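Local coordinates for extracellular solute-binding protein, family 1 (Trichodesmium erythraeum IMS101, PDB 6G7N) that binds ferric iron and probably delivers it, as the solute-binding component, to an ABC transporter, at residues F55-A60 with N232-G236; G97-R101 with N268-V273; I40-K44 with R65-I71; S77-K83 with L252-V256. One frame throughout, in Å; residues are numbered along the deposited sequence.

Overall arrangement
Contact 1 is the hub: it touches the other three. Its centre is about 10 Å from that of contact 2, and the two meet in one mixed sheet where strand 231-239 lies beside strand 96-108. Both reach the ligand pocket. The side chain of Val58 in contact 1 is about 4 Å from the bound D-alanine, and the side chain of Arg101 in contact 2 is about 4 Å from the iron(III) ion. Contacts 3 and 4 are helix packing, with centres 19 Å and 20 Å from the centre of the chain and 23 Å from each other. Phe55 joins contact 1 to contact 3. Phe98 joins contact 2 to contact 4, and Met56 links contact 1 to contact 4 through Leu255.

Contact 1: F55-A60 with N232-G236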
loop_
_atom_site.group_PDB
_atom_site.type_symbol
_atom_site.label_atom_id
_atom_site.label_comp_id
_atom_site.label_asym_id
_atom_site.label_seq_id
_atom_site.Cartn_x
_atom_site.Cartn_y
_atom_site.Cartn_z
ATOM N N PHE A 55 -7.787 6.591 -13.200
ATOM C CA PHE A 55 -8.180 5.577 -12.195
ATOM C C PHE A 55 -7.100 5.611 -11.107
ATOM O O PHE A 55 -5.916 5.511 -11.409
ATOM C CB PHE A 55 -8.270 4.180 -12.835
ATOM C CG PHE A 55 -8.408 3.073 -11.831
ATOM C CD1 PHE A 55 -9.543 2.974 -11.036
ATOM C CD2 PHE A 55 -7.374 2.155 -11.615
ATOM C CE1 PHE A 55 -9.663 1.993 -10.085
ATOM C CE2 PHE A 55 -7.525 1.145 -10.682
ATOM C CZ PHE A 55 -8.666 1.068 -9.921
ATOM N N MET A 56 -7.541 5.721 -9.851
ATOM C CA MET A 56 -6.637 5.651 -8.701
ATOM C C MET A 56 -7.137 4.669 -7.663
ATOM O O MET A 56 -8.347 4.571 -7.393
ATOM C CB MET A 56 -6.446 7.009 -8.036
ATOM C CG MET A 56 -5.743 8.001 -8.917
ATOM S SD MET A 56 -5.304 9.555 -8.158
ATOM C CE MET A 56 -3.859 9.053 -7.255
ATOM N N THR A 57 -6.196 3.960 -7.039
ATOM C CA THR A 57 -6.529 2.989 -6.000
ATOM C C THR A 57 -5.308 2.740 -5.154
ATOM O O THR A 57 -4.286 3.396 -5.316
ATOM C CB THR A 57 -7.140 1.711 -6.612
ATOM O OG1 THR A 57 -7.766 0.918 -5.600
ATOM C CG2 THR A 57 -6.093 0.850 -7.332
ATOM N N VAL A 58 -5.419 1.807 -4.201
ATOM C CA VAL A 58 -4.261 1.374 -3.412
ATOM C C VAL A 58 -3.880 -0.058 -3.737
ATOM O O VAL A 58 -4.739 -0.900 -4.057
ATOM C CB VAL A 58 -4.376 1.562 -1.875
ATOM C CG1 VAL A 58 -4.920 2.943 -1.560
ATOM C CG2 VAL A 58 -5.249 0.509 -1.230
ATOM N N ASP A 59 -2.570 -0.269 -3.637
ATOM C CA ASP A 59 -1.865 -1.544 -3.767
ATOM C C ASP A 59 -1.509 -1.854 -5.209
ATOM O O ASP A 59 -2.394 -1.904 -6.067
ATOM C CB ASP A 59 -2.565 -2.724 -3.042
ATOM C CG ASP A 59 -1.580 -3.764 -2.594
ATOM O OD1 ASP A 59 -0.978 -4.412 -3.472
ATOM O OD2 ASP A 59 -1.370 -3.873 -1.371
ATOM N N ALA A 60 -0.232 -2.111 -5.459
ATOM C CA ALA A 60 0.178 -2.493 -6.796
ATOM C C ALA A 60 -0.557 -3.765 -7.252
ATOM O O ALA A 60 -0.716 -3.965 -8.447
ATOM C CB ALA A 60 1.682 -2.701 -6.831
ATOM N N ASN A 232 4.851 -0.534 -0.697
ATOM C CA ASN A 232 3.770 -0.634 -1.689
ATOM C C ASN A 232 3.214 0.764 -1.896
ATOM O O ASN A 232 3.703 1.720 -1.269
ATOM C CB ASN A 232 2.753 -1.688 -1.211
ATOM C CG ASN A 232 1.949 -2.363 -2.319
ATOM O OD1 ASN A 232 1.731 -1.793 -3.404
ATOM N ND2 ASN A 232 1.464 -3.585 -2.045
ATOM N N ILE A 233 2.230 0.904 -2.797
ATOM C CA ILE A 233 1.848 2.231 -3.280
ATOM C C ILE A 233 0.351 2.469 -3.238
ATOM O O ILE A 233 -0.470 1.550 -3.362
ATOM C CB ILE A 233 2.351 2.452 -4.730
ATOM C CG1 ILE A 233 1.894 1.342 -5.686
ATOM C CG2 ILE A 233 3.857 2.598 -4.738
ATOM C CD1 ILE A 233 2.050 1.696 -7.155
ATOM N N SER A 234 0.021 3.766 -3.126
ATOM C CA SER A 234 -1.221 4.339 -3.622
ATOM C C SER A 234 -0.902 4.885 -5.007
ATOM O O SER A 234 0.106 5.567 -5.161
ATOM C CB SER A 234 -1.686 5.511 -2.736
ATOM O OG SER A 234 -1.998 5.124 -1.423
ATOM N N GLY A 235 -1.707 4.585 -6.014
ATOM C CA GLY A 235 -1.310 4.992 -7.353
ATOM C C GLY A 235 -2.433 5.016 -8.340
ATOM O O GLY A 235 -3.596 4.886 -8.004
ATOM N N GLY A 236 -2.058 5.246 -9.588
ATOM C CA GLY A 236 -3.067 5.358 -10.637
ATOM C C GLY A 236 -2.502 5.426 -12.013
ATOM O O GLY A 236 -1.291 5.409 -12.229
#
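Thr57 and Gly235 form the hydrogen-bonded antiparallel pair between strands 54-58 and 231-239. Thr57 N gives to Gly235 O and Gly235 N to Thr57 O, each at 2.9 Å. Met56 with Gly236 and Val58 with Ser234 are the flanking non-hydrogen-bonded pairs. At Gly236 a side chain would run into Phe55 O and Met56 CG. Asp59 N gives one more backbone bond to Ile233 O.

The polar side-chain bonds gather at Asn232. Its CG lies opposite the backbone N (chi1 -154°), which carries the amide over to the start of helix 60-68. Asn232 OD1 takes a nearly straight bond from Ala60 N at 2.9 Å, with the donor tilted from the carbonyl plane. It also accepts from Ile233 N. Asn232 ND2 makes a weak bond to Asp59 OD1, the amide and carboxylate planes standing 70° apart. Asp59 is the N-cap of the helix, and its OD1 also binds Gly61 N and Ser144 OG. A leucine in place of Asn232 has no amide and would probably leave Ala60 N and Ile233 N short of an acceptor and Asp59 without its weak donor.

Apolar contact is slight: Ala60 CB lies 4.2 Å from Ile233 CG1. Val58 CG1 packs 3.6 Å from Ser234 OG, which bonds to Glu270 and Arg9. Thr57 and Val58 line the D-glutamate pocket, Val58 also that of D-alanine. The buried turn is thus held mainly by polar bonds.

Contact 2: G97-R101 with N268-V273; sequences GFSKR and NNEYPV. With DAL (D-alanine), chain C.
Arg101 grips Glu270 side-on where strand 96-108 meets the short strand 271-272, in a periplasmic-binding-protein fold. Lys100 and Tyr271 form a hydrogen-bonded antiparallel pair, with Lys100 N giving to Tyr271 O and Tyr271 N to Lys100 O. Phe98 and Ser99 form a classic beta bulge opposite Ser234.

The Arg101 chain is folded. CG sits between the backbone N and the carbonyl carbon (chi1 58°), and further bends at chi2 and chi3 turn the guanidinium toward Glu270. Arg101 NE meets Glu270 OE1 at 3.0 Å, and Arg101 NH1 meets Glu270 OE2 at 2.9 Å. Both oxygens lie close to the guanidinium plane, but the carboxylate is turned 71° from it and is met from above its own plane. Ser99 OG reaches Glu270 OE1 at 2.7 Å from the opposite face to Arg101 NE. Asn268 ND2 takes the anti lone pair of Glu270 OE2 at 2.8 Å. Two donors per oxygen, with Ser234 OG adding another to OE1, should keep this buried carboxylate fixed in rotation.

Lys100 is bent at chi3. Its CE lies 3.8 Å from Tyr271 CB, and its NZ bonds to Asn291. Val273 places CG1 against the backbone of Phe98 and Ser99. Glu270 probably acts as a second-shell residue, holding Arg101 and Asn268, both of the ligand pocket, in place. Arg101 NH1 gives a further hydrogen bond to the carboxylate atom O of D-alanine, at 2.9 Å.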
loop_
_atom_site.group_PDB
_atom_site.type_symbol
_atom_site.label_atom_id
_atom_site.label_comp_id
_atom_site.label_asym_id
_atom_site.label_seq_id
_atom_site.Cartn_x
_atom_site.Cartn_y
_atom_site.Cartn_z
ATOM N N GLY A 97 2.991 4.945 -8.921
ATOM C CA GLY A 97 2.785 5.281 -7.523
ATOM C C GLY A 97 2.922 6.765 -7.231
ATOM O O GLY A 97 3.819 7.403 -7.739
ATOM N N PHE A 98 2.033 7.244 -6.351
ATOM C CA PHE A 98 2.041 8.637 -5.918
ATOM C C PHE A 98 2.225 8.820 -4.420
ATOM O O PHE A 98 2.655 9.890 -3.999
ATOM C CB PHE A 98 0.808 9.381 -6.411
ATOM C CG PHE A 98 0.744 9.428 -7.923
ATOM C CD1 PHE A 98 1.532 10.307 -8.640
ATOM C CD2 PHE A 98 -0.062 8.568 -8.635
ATOM C CE1 PHE A 98 1.515 10.312 -10.024
ATOM C CE2 PHE A 98 -0.062 8.547 -10.023
ATOM C CZ PHE A 98 0.714 9.431 -10.715
ATOM N N SER A 99 1.946 7.791 -3.607
ATOM C CA SER A 99 2.398 7.759 -2.205
ATOM C C SER A 99 2.786 6.320 -1.895
ATOM O O SER A 99 2.411 5.400 -2.624
ATOM C CB SER A 99 1.400 8.358 -1.206
ATOM O OG SER A 99 0.238 7.588 -1.097
ATOM N N LYS A 100 3.521 6.154 -0.805
ATOM C CA LYS A 100 4.133 4.894 -0.443
ATOM C C LYS A 100 3.781 4.517 0.988
ATOM O O LYS A 100 3.768 5.354 1.891
ATOM C CB LYS A 100 5.696 5.060 -0.570
ATOM C CG LYS A 100 6.607 3.978 -0.113
ATOM C CD LYS A 100 8.016 4.435 -0.463
ATOM C CE LYS A 100 8.644 5.582 0.325
ATOM N NZ LYS A 100 10.097 5.675 0.030
ATOM N N ARG A 101 3.546 3.219 1.183
ATOM C CA ARG A 101 3.309 2.619 2.499
ATOM C C ARG A 101 4.303 1.483 2.687
ATOM O O ARG A 101 4.819 0.927 1.746
ATOM C CB ARG A 101 1.856 2.153 2.659
ATOM C CG ARG A 101 1.365 1.120 1.623
ATOM C CD ARG A 101 0.700 1.707 0.382
ATOM N NE ARG A 101 -0.459 2.537 0.647
ATOM C CZ ARG A 101 -1.650 2.086 1.073
ATOM N NH1 ARG A 101 -2.596 2.949 1.370
ATOM N NH2 ARG A 101 -1.888 0.789 1.232
ATOM N N ASN A 268 -3.228 10.529 4.081
ATOM C CA ASN A 268 -3.333 9.221 4.695
ATOM C C ASN A 268 -2.095 8.803 5.464
ATOM O O ASN A 268 -1.866 7.600 5.633
ATOM C CB ASN A 268 -3.714 8.146 3.665
ATOM C CG ASN A 268 -4.131 6.835 4.311
ATOM O OD1 ASN A 268 -4.810 6.834 5.365
ATOM N ND2 ASN A 268 -3.786 5.709 3.674
ATOM N N ASN A 269 -1.304 9.757 5.929
ATOM C CA ASN A 269 -0.107 9.437 6.694
ATOM C C ASN A 269 0.832 8.468 5.994
ATOM O O ASN A 269 1.481 7.653 6.639
ATOM C CB ASN A 269 -0.463 8.926 8.096
ATOM C CG ASN A 269 -1.320 9.900 8.845
ATOM O OD1 ASN A 269 -0.928 11.032 9.071
ATOM N ND2 ASN A 269 -2.523 9.470 9.212
ATOM N N GLU A 270 0.929 8.613 4.668
ATOM C CA GLU A 270 1.842 7.861 3.815
ATOM C C GLU A 270 3.108 8.689 3.545
ATOM O O GLU A 270 3.166 9.892 3.855
ATOM C CB GLU A 270 1.132 7.414 2.523
ATOM C CG GLU A 270 0.086 6.368 2.811
ATOM C CD GLU A 270 -0.628 5.838 1.579
ATOM O OE1 GLU A 270 0.056 5.463 0.577
ATOM O OE2 GLU A 270 -1.880 5.742 1.603
ATOM N N TYR A 271 4.108 8.020 2.982
ATOM C CA TYR A 271 5.335 8.686 2.563
ATOM C C TYR A 271 5.171 9.201 1.144
ATOM O O TYR A 271 4.526 8.568 0.314
ATOM C CB TYR A 271 6.504 7.693 2.598
ATOM C CG TYR A 271 6.817 7.113 3.961
ATOM C CD1 TYR A 271 7.689 7.773 4.821
ATOM C CD2 TYR A 271 6.242 5.937 4.415
ATOM C CE1 TYR A 271 7.963 7.277 6.094
ATOM C CE2 TYR A 271 6.514 5.432 5.701
ATOM C CZ TYR A 271 7.369 6.111 6.527
ATOM O OH TYR A 271 7.608 5.588 7.800
ATOM N N PRO A 272 5.836 10.310 0.801
ATOM C CA PRO A 272 5.928 10.710 -0.603
ATOM C C PRO A 272 6.703 9.703 -1.397
ATOM O O PRO A 272 7.527 8.963 -0.854
ATOM C CB PRO A 272 6.719 12.039 -0.566
ATOM C CG PRO A 272 6.662 12.460 0.857
ATOM C CD PRO A 272 6.625 11.213 1.659
ATOM N N VAL A 273 6.457 9.645 -2.719
ATOM C CA VAL A 273 7.339 8.889 -3.611
ATOM C C VAL A 273 8.502 9.728 -4.145
ATOM O O VAL A 273 9.514 9.155 -4.555
ATOM C CB VAL A 273 6.598 8.209 -4.781
ATOM C CG1 VAL A 273 5.514 7.291 -4.265
ATOM C CG2 VAL A 273 6.060 9.216 -5.775
HETATM N N DAL C . -7.387 1.157 3.278
HETATM C CA DAL C . -7.499 2.593 2.855
HETATM C CB DAL C . -8.570 2.750 1.788
HETATM C C DAL C . -6.197 3.180 2.417
HETATM O O DAL C . -5.186 2.472 2.594
HETATM O OXT DAL C . -6.208 4.335 1.909
#

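Contact 3: I40-K44 with R65-I71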
loop_
_atom_site.group_PDB
_atom_site.type_symbol
_atom_site.label_atom_id
_atom_site.label_comp_id
_atom_site.label_asym_id
_atom_site.label_seq_id
_atom_site.Cartn_x
_atom_site.Cartn_y
_atom_site.Cartn_z
ATOM N N ILE A 40 -12.818 -1.025 -11.005
ATOM C CA ILE A 40 -12.235 -1.726 -12.165
ATOM C C ILE A 40 -13.366 -2.365 -12.968
ATOM O O ILE A 40 -13.421 -2.202 -14.194
ATOM C CB ILE A 40 -11.173 -2.758 -11.752
ATOM C CG1 ILE A 40 -9.963 -2.039 -11.164
ATOM C CG2 ILE A 40 -10.761 -3.613 -12.941
ATOM C CD1 ILE A 40 -8.999 -2.947 -10.444
ATOM N N GLU A 41 -14.263 -3.067 -12.267
ATOM C CA GLU A 41 -15.399 -3.717 -12.882
ATOM C C GLU A 41 -16.289 -2.693 -13.576
ATOM O O GLU A 41 -16.758 -2.914 -14.686
ATOM C CB GLU A 41 -16.157 -4.542 -11.815
ATOM N N ARG A 42 -16.536 -1.563 -12.931
ATOM C CA ARG A 42 -17.353 -0.504 -13.542
ATOM C C ARG A 42 -16.746 0.031 -14.838
ATOM O O ARG A 42 -17.438 0.208 -15.819
ATOM C CB ARG A 42 -17.588 0.629 -12.537
ATOM C CG ARG A 42 -18.268 1.855 -13.125
ATOM C CD ARG A 42 -18.565 2.875 -12.061
ATOM N NE ARG A 42 -19.229 4.063 -12.597
ATOM C CZ ARG A 42 -19.814 5.016 -11.862
ATOM N NH1 ARG A 42 -19.848 4.946 -10.539
ATOM N NH2 ARG A 42 -20.366 6.062 -12.464
ATOM N N ILE A 43 -15.448 0.347 -14.816
ATOM C CA ILE A 43 -14.794 0.853 -16.018
ATOM C C ILE A 43 -14.785 -0.225 -17.125
ATOM O O ILE A 43 -15.007 0.093 -18.296
ATOM C CB ILE A 43 -13.367 1.376 -15.707
ATOM C CG1 ILE A 43 -13.448 2.581 -14.755
ATOM C CG2 ILE A 43 -12.633 1.755 -16.989
ATOM C CD1 ILE A 43 -12.104 2.948 -14.127
ATOM N N LYS A 44 -14.482 -1.466 -16.761
ATOM C CA LYS A 44 -14.434 -2.540 -17.736
ATOM C C LYS A 44 -15.811 -2.678 -18.416
ATOM O O LYS A 44 -15.902 -2.765 -19.622
ATOM C CB LYS A 44 -14.004 -3.869 -17.089
ATOM C CG LYS A 44 -13.603 -4.936 -18.083
ATOM C CD LYS A 44 -13.224 -6.251 -17.425
ATOM C CE LYS A 44 -12.343 -7.048 -18.377
ATOM N NZ LYS A 44 -12.497 -8.506 -18.171
ATOM N N ARG A 65 -4.245 -5.742 -11.420
ATOM C CA ARG A 65 -5.582 -6.254 -11.863
ATOM C C ARG A 65 -6.263 -5.297 -12.855
ATOM O O ARG A 65 -6.859 -5.735 -13.843
ATOM C CB ARG A 65 -6.470 -6.464 -10.642
ATOM C CG ARG A 65 -6.079 -7.657 -9.773
ATOM C CD ARG A 65 -6.866 -7.794 -8.468
ATOM N NE ARG A 65 -6.449 -8.959 -7.662
ATOM C CZ ARG A 65 -6.832 -9.198 -6.404
ATOM N NH1 ARG A 65 -7.632 -8.345 -5.754
ATOM N NH2 ARG A 65 -6.419 -10.305 -5.779
ATOM N N ALA A 66 -6.121 -3.992 -12.643
ATOM C CA ALA A 66 -6.652 -3.001 -13.596
ATOM C C ALA A 66 -5.976 -3.145 -14.948
ATOM O O ALA A 66 -6.624 -3.131 -15.998
ATOM C CB ALA A 66 -6.515 -1.591 -13.035
ATOM N N GLN A 67 -4.651 -3.285 -14.914
ATOM C CA GLN A 67 -3.902 -3.460 -16.152
ATOM C C GLN A 67 -4.359 -4.713 -16.918
ATOM O O GLN A 67 -4.559 -4.676 -18.134
ATOM C CB GLN A 67 -2.399 -3.433 -15.862
ATOM C CG GLN A 67 -1.615 -4.606 -16.273
ATOM C CD GLN A 67 -0.169 -4.529 -15.884
ATOM O OE1 GLN A 67 0.257 -3.809 -15.005
ATOM N NE2 GLN A 67 0.604 -5.328 -16.537
ATOM N N GLU A 68 -4.519 -5.800 -16.185
ATOM C CA GLU A 68 -4.974 -7.060 -16.824
ATOM C C GLU A 68 -6.422 -7.005 -17.362
ATOM O O GLU A 68 -6.758 -7.690 -18.332
ATOM C CB GLU A 68 -4.803 -8.237 -15.876
ATOM C CG GLU A 68 -3.345 -8.529 -15.529
ATOM C CD GLU A 68 -2.459 -8.881 -16.714
ATOM O OE1 GLU A 68 -2.620 -9.993 -17.253
ATOM O OE2 GLU A 68 -1.573 -8.063 -17.084
ATOM N N ALA A 69 -7.245 -6.167 -16.732
ATOM C CA ALA A 69 -8.597 -5.941 -17.220
ATOM C C ALA A 69 -8.614 -5.108 -18.511
ATOM O O ALA A 69 -9.665 -4.965 -19.123
ATOM C CB ALA A 69 -9.434 -5.279 -16.132
ATOM N N GLY A 70 -7.479 -4.512 -18.900
ATOM C CA GLY A 70 -7.372 -3.754 -20.132
ATOM C C GLY A 70 -7.910 -2.357 -20.013
ATOM O O GLY A 70 -8.200 -1.742 -21.030
ATOM N N ILE A 71 -8.036 -1.819 -18.792
ATOM C CA ILE A 71 -8.659 -0.506 -18.635
ATOM C C ILE A 71 -7.677 0.666 -18.604
ATOM O O ILE A 71 -8.121 1.815 -18.418
ATOM C CB ILE A 71 -9.597 -0.430 -17.420
ATOM C CG1 ILE A 71 -8.840 -0.576 -16.095
ATOM C CG2 ILE A 71 -10.707 -1.478 -17.568
ATOM C CD1 ILE A 71 -9.603 -0.027 -14.907
#
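Helix 36-46 and the end of helix 60-68 come together with Ile40 CA 5.9 Å from Ala66 CA and Lys44 CA 6.2 Å from Ile71 CA. The second helix closes in a Schellman motif. Gly70 takes a positive phi, and the chain turns Ile71 back against the first helix.

Ile40 uses both branches. Its CD1 touches Ala66 CB and its CG2 Ala69 CB, both at 3.8 Å. Ile43 and Ile71 cross at about a right angle, with Ile43 CG2 3.8 Å from Ile71 CB. Ile71 CG1 sits between the backbone N and the carbonyl carbon (chi1 66°), which leaves CG2 facing Ile43 CG2 and the backbone N of Lys44. The Lys44 chain runs extended over Ala69, its CE 3.5 Å from Ala69 O. An alanine in place of Ile40 is likely to open a gap beside Ala66 and Ala69.

The contact is mainly apolar packing of helix 36-46 on the end of helix 60-68 and the turn after it. Helix 36-46 links parallel strands 28-33 and 54-58, a beta-alpha-beta crossover of the periplasmic-binding-protein fold. Phe55 of strand 54-58 packs on Ile40, Ile43 and Ala66. Tyr6 touches Ile43, and Ile71 bonds through its backbone to Lys240.

Contact 4: S77-K83 with L252-V256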
loop_
_atom_site.group_PDB
_atom_site.type_symbol
_atom_site.label_atom_id
_atom_site.label_comp_id
_atom_site.label_asym_id
_atom_site.label_seq_id
_atom_site.Cartn_x
_atom_site.Cartn_y
_atom_site.Cartn_z
ATOM N N SER A 77 6.116 10.001 -19.909
ATOM C CA SER A 77 6.317 11.361 -19.397
ATOM C C SER A 77 7.651 11.453 -18.717
ATOM O O SER A 77 7.914 10.713 -17.774
ATOM C CB SER A 77 5.205 11.682 -18.388
ATOM O OG SER A 77 5.546 12.799 -17.577
ATOM N N SER A 78 8.492 12.383 -19.157
ATOM C CA SER A 78 9.758 12.651 -18.484
ATOM C C SER A 78 9.528 13.001 -17.009
ATOM O O SER A 78 10.295 12.592 -16.149
ATOM C CB SER A 78 10.496 13.789 -19.181
ATOM O OG SER A 78 11.653 14.206 -18.508
ATOM N N THR A 79 8.504 13.813 -16.741
ATOM C CA THR A 79 8.209 14.190 -15.378
ATOM C C THR A 79 7.861 12.979 -14.497
ATOM O O THR A 79 8.416 12.799 -13.415
ATOM C CB THR A 79 7.094 15.246 -15.352
ATOM O OG1 THR A 79 7.595 16.425 -15.987
ATOM C CG2 THR A 79 6.622 15.580 -13.978
ATOM N N LEU A 80 6.952 12.135 -14.965
ATOM C CA LEU A 80 6.595 10.960 -14.167
ATOM C C LEU A 80 7.796 10.037 -13.972
ATOM O O LEU A 80 8.031 9.535 -12.872
ATOM C CB LEU A 80 5.453 10.165 -14.795
ATOM C CG LEU A 80 4.113 10.882 -14.917
ATOM C CD1 LEU A 80 3.070 9.979 -15.531
ATOM C CD2 LEU A 80 3.618 11.417 -13.597
ATOM N N ASN A 81 8.550 9.788 -15.043
ATOM C CA ASN A 81 9.605 8.820 -14.933
ATOM C C ASN A 81 10.757 9.320 -14.086
ATOM O O ASN A 81 11.382 8.554 -13.344
ATOM C CB ASN A 81 10.087 8.351 -16.284
ATOM C CG ASN A 81 9.046 7.592 -17.075
ATOM O OD1 ASN A 81 8.068 7.060 -16.537
ATOM N ND2 ASN A 81 9.259 7.541 -18.386
ATOM N N ASN A 82 11.095 10.598 -14.227
ATOM C CA ASN A 82 12.190 11.137 -13.436
ATOM C C ASN A 82 11.821 11.248 -11.939
ATOM O O ASN A 82 12.649 10.953 -11.083
ATOM C CB ASN A 82 12.646 12.498 -13.974
ATOM C CG ASN A 82 13.824 13.019 -13.189
ATOM O OD1 ASN A 82 14.824 12.315 -12.984
ATOM N ND2 ASN A 82 13.651 14.252 -12.625
ATOM N N LYS A 83 10.614 11.700 -11.658
ATOM C CA LYS A 83 10.227 11.960 -10.284
ATOM C C LYS A 83 9.753 10.725 -9.513
ATOM O O LYS A 83 9.859 10.716 -8.284
ATOM C CB LYS A 83 9.149 13.056 -10.222
ATOM C CG LYS A 83 9.641 14.418 -10.718
ATOM C CD LYS A 83 10.729 15.021 -9.847
ATOM C CE LYS A 83 11.127 16.396 -10.318
ATOM N NZ LYS A 83 12.158 17.006 -9.442
ATOM N N LEU A 252 -1.747 13.554 -13.549
ATOM C CA LEU A 252 -0.689 12.701 -12.994
ATOM C C LEU A 252 0.600 13.473 -12.770
ATOM O O LEU A 252 1.273 13.313 -11.739
ATOM C CB LEU A 252 -0.436 11.488 -13.882
ATOM C CG LEU A 252 -1.617 10.536 -14.122
ATOM C CD1 LEU A 252 -1.097 9.293 -14.796
ATOM C CD2 LEU A 252 -2.368 10.203 -12.814
ATOM N N GLU A 253 0.963 14.319 -13.728
ATOM C CA GLU A 253 2.188 15.109 -13.573
ATOM C C GLU A 253 2.067 16.073 -12.396
ATOM O O GLU A 253 3.025 16.264 -11.643
ATOM C CB GLU A 253 2.522 15.830 -14.855
ATOM C CG GLU A 253 2.975 14.880 -15.942
ATOM C CD GLU A 253 3.312 15.527 -17.279
ATOM O OE1 GLU A 253 2.824 16.636 -17.568
ATOM O OE2 GLU A 253 4.017 14.872 -18.087
ATOM N N TYR A 254 0.902 16.698 -12.223
ATOM C CA TYR A 254 0.697 17.569 -11.077
ATOM C C TYR A 254 0.906 16.829 -9.756
ATOM O O TYR A 254 1.478 17.378 -8.809
ATOM C CB TYR A 254 -0.704 18.193 -11.169
ATOM C CG TYR A 254 -1.110 18.833 -9.876
ATOM C CD1 TYR A 254 -0.549 20.023 -9.433
ATOM C CD2 TYR A 254 -2.001 18.175 -9.016
ATOM C CE1 TYR A 254 -0.895 20.547 -8.184
ATOM C CE2 TYR A 254 -2.327 18.681 -7.796
ATOM C CZ TYR A 254 -1.774 19.850 -7.373
ATOM O OH TYR A 254 -2.068 20.309 -6.101
ATOM N N LEU A 255 0.479 15.564 -9.692
ATOM C CA LEU A 255 0.601 14.797 -8.456
ATOM C C LEU A 255 2.024 14.576 -7.978
ATOM O O LEU A 255 2.211 14.293 -6.784
ATOM C CB LEU A 255 -0.116 13.458 -8.562
ATOM C CG LEU A 255 -1.649 13.508 -8.622
ATOM C CD1 LEU A 255 -2.166 12.088 -8.809
ATOM C CD2 LEU A 255 -2.244 14.125 -7.387
ATOM N N VAL A 256 3.024 14.681 -8.865
ATOM C CA VAL A 256 4.412 14.536 -8.430
ATOM C C VAL A 256 5.054 15.850 -8.019
ATOM O O VAL A 256 6.208 15.852 -7.588
ATOM C CB VAL A 256 5.298 13.760 -9.417
ATOM C CG1 VAL A 256 4.692 12.392 -9.708
ATOM C CG2 VAL A 256 5.553 14.517 -10.706
HETATM O O HOH W 1 7.104 15.576 -18.757
#
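Leu80 points its CD2 methyl at the backbone of helix 245-255. That methyl lies 3.5 Å from Leu252 O and 4.1 Å from Leu252 CB, and the two leucine side chains meet at a slant. Leu80 CD2 also reaches Val256 CG1 at 4.2 Å, which places it between Leu252 and Val256.

Val256 is met from two turns of helix 78-83. Its CG2 fits between the backbone N and the carbonyl carbon (chi1 -55° for CG1), and this turns the methyl to the opposing helix. There it touches Thr79 CG2 at 3.6 Å and Lys83 CB at 3.9 Å. Both neighbours approach Val256 obliquely. The rest of the Lys83 chain bends at chi2 and leads away, so its alkyl base does the packing.

The contact joins two helices through the start of one and the end of the other. Ser77 is the N-cap of helix 78-83, and its OG accepts a nearly straight bond from Leu80 N. The same OG gives a hydrogen bond to Glu253 OE2 at 2.6 Å, using the anti lone pair of that oxygen. Ser77 OG thus serves as donor across the contact and as acceptor for the first turn of the helix it caps.

Glu253 is extended beyond CG, which brings its carboxylate to the first turn of the other helix. A water accepts from Thr79 N and donates to Glu253 OE2 at 3.2 Å, giving that oxygen a second donor. Phe98 of strand 96-108 also touches Leu252 and Val256, and Phe96 touches Leu80.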